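Allantoin racemase (Pseudomonas fluorescens, PDB 5LFD) probably racemises 5-monosubstituted hydantoins, interconverting the D and L forms of compounds such as 5-benzylhydantoin and 5-isobutylhydantoin. Local coordinates at residues I3-V8 against T30-L35. Numbering follows the deposited sequence.
Sequences ILVVNV and TEIVGL
Ile3, Val5 and Asn7 face Glu31, Val33 and Leu35 through five main-chain hydrogen bonds that zip the two strands together in parallel. Ile3 N gives its hydrogen to Glu31 O at 2.9 Å, and Val33 N returns one to Ile3 O at 3.1 Å. Val5 repeats the pattern, its N bonding to Val33 O and its O accepting from Leu35 N, both at 2.9 Å; these two donors stand well above the planes of their carbonyls, although the N-H groups still aim fairly straight. Val5 O also takes a C-H...O contact from Gly34 CA. Asn7 N closes the series on Leu35 O at 3.0 Å.

Side chains then pack on both faces of the sheet. On one, Ile32 CG1 sits beside its backbone N (chi1 -60°), so CG2 is the branch anti to N, and it meets Val5 CG2 at 3.7 Å. At the start of this face Ile3 CD1 presses tightly on Thr30 CG2 from the preceding loop. Helix 12-23 covers Val5 with Ile18 and Ile32 with Ala19 and Ala22. On the other, Leu4 and Val33 run side by side, CD2 to CG1 3.9 Å, and Leu4 CD1 reaches across to Leu35 CD1 at 4.1 Å; helix 47-63 meets Val6 and Leu35 here.

The Asn7 side chain turns off to Thr15 and the backbone of Asn9, and Glu31 forms a salt bridge with Arg2. Directional main-chain bonds thus fix the register of the two strands of this beta-alpha-beta unit, at one edge of a parallel sheet of order 2-1-3-4, while aliphatic side chains pack on both its faces.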
loop_
_atom_site.group_PDB
_atom_site.type_symbol
_atom_site.label_atom_id
_atom_site.label_comp_id
_atom_site.label_asym_id
_atom_site.label_seq_id
_atom_site.Cartn_x
_atom_site.Cartn_y
_atom_site.Cartn_z
ATOM N N ILE A 3 -18.030 12.313 30.925
ATOM C CA ILE A 3 -17.868 11.610 29.672
ATOM C C ILE A 3 -19.127 10.803 29.332
ATOM O O ILE A 3 -19.549 9.906 30.108
ATOM C CB ILE A 3 -16.661 10.619 29.785
ATOM C CG1 ILE A 3 -15.342 11.366 30.160
ATOM C CG2 ILE A 3 -16.561 9.770 28.524
ATOM C CD1 ILE A 3 -14.235 10.384 30.602
ATOM N N LEU A 4 -19.735 11.100 28.178
ATOM C CA LEU A 4 -20.841 10.276 27.712
ATOM C C LEU A 4 -20.314 8.970 27.119
ATOM O O LEU A 4 -19.474 8.994 26.213
ATOM C CB LEU A 4 -21.714 11.029 26.690
ATOM C CG LEU A 4 -22.223 12.432 27.072
ATOM C CD1 LEU A 4 -23.068 13.033 25.942
ATOM C CD2 LEU A 4 -22.913 12.511 28.465
ATOM N N VAL A 5 -20.777 7.845 27.655
ATOM C CA VAL A 5 -20.531 6.503 27.096
ATOM C C VAL A 5 -21.785 5.903 26.435
ATOM O O VAL A 5 -22.725 5.429 27.120
ATOM C CB VAL A 5 -19.998 5.515 28.155
ATOM C CG1 VAL A 5 -19.656 4.183 27.539
ATOM C CG2 VAL A 5 -18.759 6.100 28.813
ATOM N N VAL A 6 -21.786 5.885 25.090
ATOM C CA VAL A 6 -23.002 5.592 24.367
ATOM C C VAL A 6 -22.960 4.212 23.731
ATOM O O VAL A 6 -22.033 3.865 22.947
ATOM C CB VAL A 6 -23.275 6.685 23.302
ATOM C CG1 VAL A 6 -24.692 6.535 22.794
ATOM C CG2 VAL A 6 -23.067 8.063 23.880
ATOM N N ASN A 7 -23.936 3.410 24.090
ATOM C CA ASN A 7 -24.109 2.094 23.517
ATOM C C ASN A 7 -24.532 2.328 22.064
ATOM O O ASN A 7 -25.230 3.317 21.761
ATOM C CB ASN A 7 -25.221 1.309 24.287
ATOM C CG ASN A 7 -25.264 -0.191 23.944
ATOM O OD1 ASN A 7 -24.572 -0.695 23.010
ATOM N ND2 ASN A 7 -26.098 -0.934 24.691
ATOM N N VAL A 8 -24.106 1.457 21.163
ATOM C CA VAL A 8 -24.590 1.489 19.773
ATOM C C VAL A 8 -25.914 0.711 19.581
ATOM O O VAL A 8 -26.626 0.914 18.593
ATOM C CB VAL A 8 -23.510 0.959 18.769
ATOM C CG1 VAL A 8 -22.365 1.979 18.614
ATOM C CG2 VAL A 8 -23.059 -0.456 19.135
ATOM N N THR A 30 -13.861 11.833 37.627
ATOM C CA THR A 30 -14.500 11.572 36.309
ATOM C C THR A 30 -15.905 11.000 36.477
ATOM O O THR A 30 -16.097 9.973 37.112
ATOM C CB THR A 30 -13.645 10.652 35.375
ATOM O OG1 THR A 30 -12.443 11.343 35.022
ATOM C CG2 THR A 30 -14.399 10.312 34.097
ATOM N N GLU A 31 -16.881 11.661 35.891
ATOM C CA GLU A 31 -18.250 11.100 35.881
ATOM C C GLU A 31 -18.545 10.367 34.546
ATOM O O GLU A 31 -18.350 10.936 33.485
ATOM C CB GLU A 31 -19.283 12.188 36.168
ATOM C CG GLU A 31 -20.671 11.606 36.372
ATOM C CD GLU A 31 -21.754 12.658 36.308
ATOM O OE1 GLU A 31 -22.920 12.238 36.213
ATOM O OE2 GLU A 31 -21.438 13.886 36.352
ATOM N N ILE A 32 -18.941 9.093 34.627
ATOM C CA ILE A 32 -19.437 8.327 33.460
ATOM C C ILE A 32 -20.968 8.374 33.376
ATOM O O ILE A 32 -21.661 8.046 34.327
ATOM C CB ILE A 32 -19.030 6.824 33.502
ATOM C CG1 ILE A 32 -17.504 6.629 33.522
ATOM C CG2 ILE A 32 -19.695 6.064 32.357
ATOM C CD1 ILE A 32 -16.757 7.095 32.285
ATOM N N VAL A 33 -21.476 8.768 32.219
ATOM C CA VAL A 33 -22.881 8.851 31.973
ATOM C C VAL A 33 -23.172 7.908 30.794
ATOM O O VAL A 33 -22.892 8.229 29.610
ATOM C CB VAL A 33 -23.285 10.298 31.662
ATOM C CG1 VAL A 33 -24.699 10.326 31.110
ATOM C CG2 VAL A 33 -23.194 11.161 32.925
ATOM N N GLY A 34 -23.675 6.725 31.137
ATOM C CA GLY A 34 -23.964 5.683 30.158
ATOM C C GLY A 34 -25.328 5.909 29.507
ATOM O O GLY A 34 -26.347 5.982 30.214
ATOM N N LEU A 35 -25.347 6.013 28.176
ATOM C CA LEU A 35 -26.572 6.341 27.390
ATOM C C LEU A 35 -27.000 5.192 26.476
ATOM O O LEU A 35 -26.148 4.524 25.868
ATOM C CB LEU A 35 -26.360 7.615 26.549
ATOM C CG LEU A 35 -26.091 8.913 27.297
ATOM C CD1 LEU A 35 -25.885 10.063 26.339
ATOM C CD2 LEU A 35 -27.264 9.215 28.230
#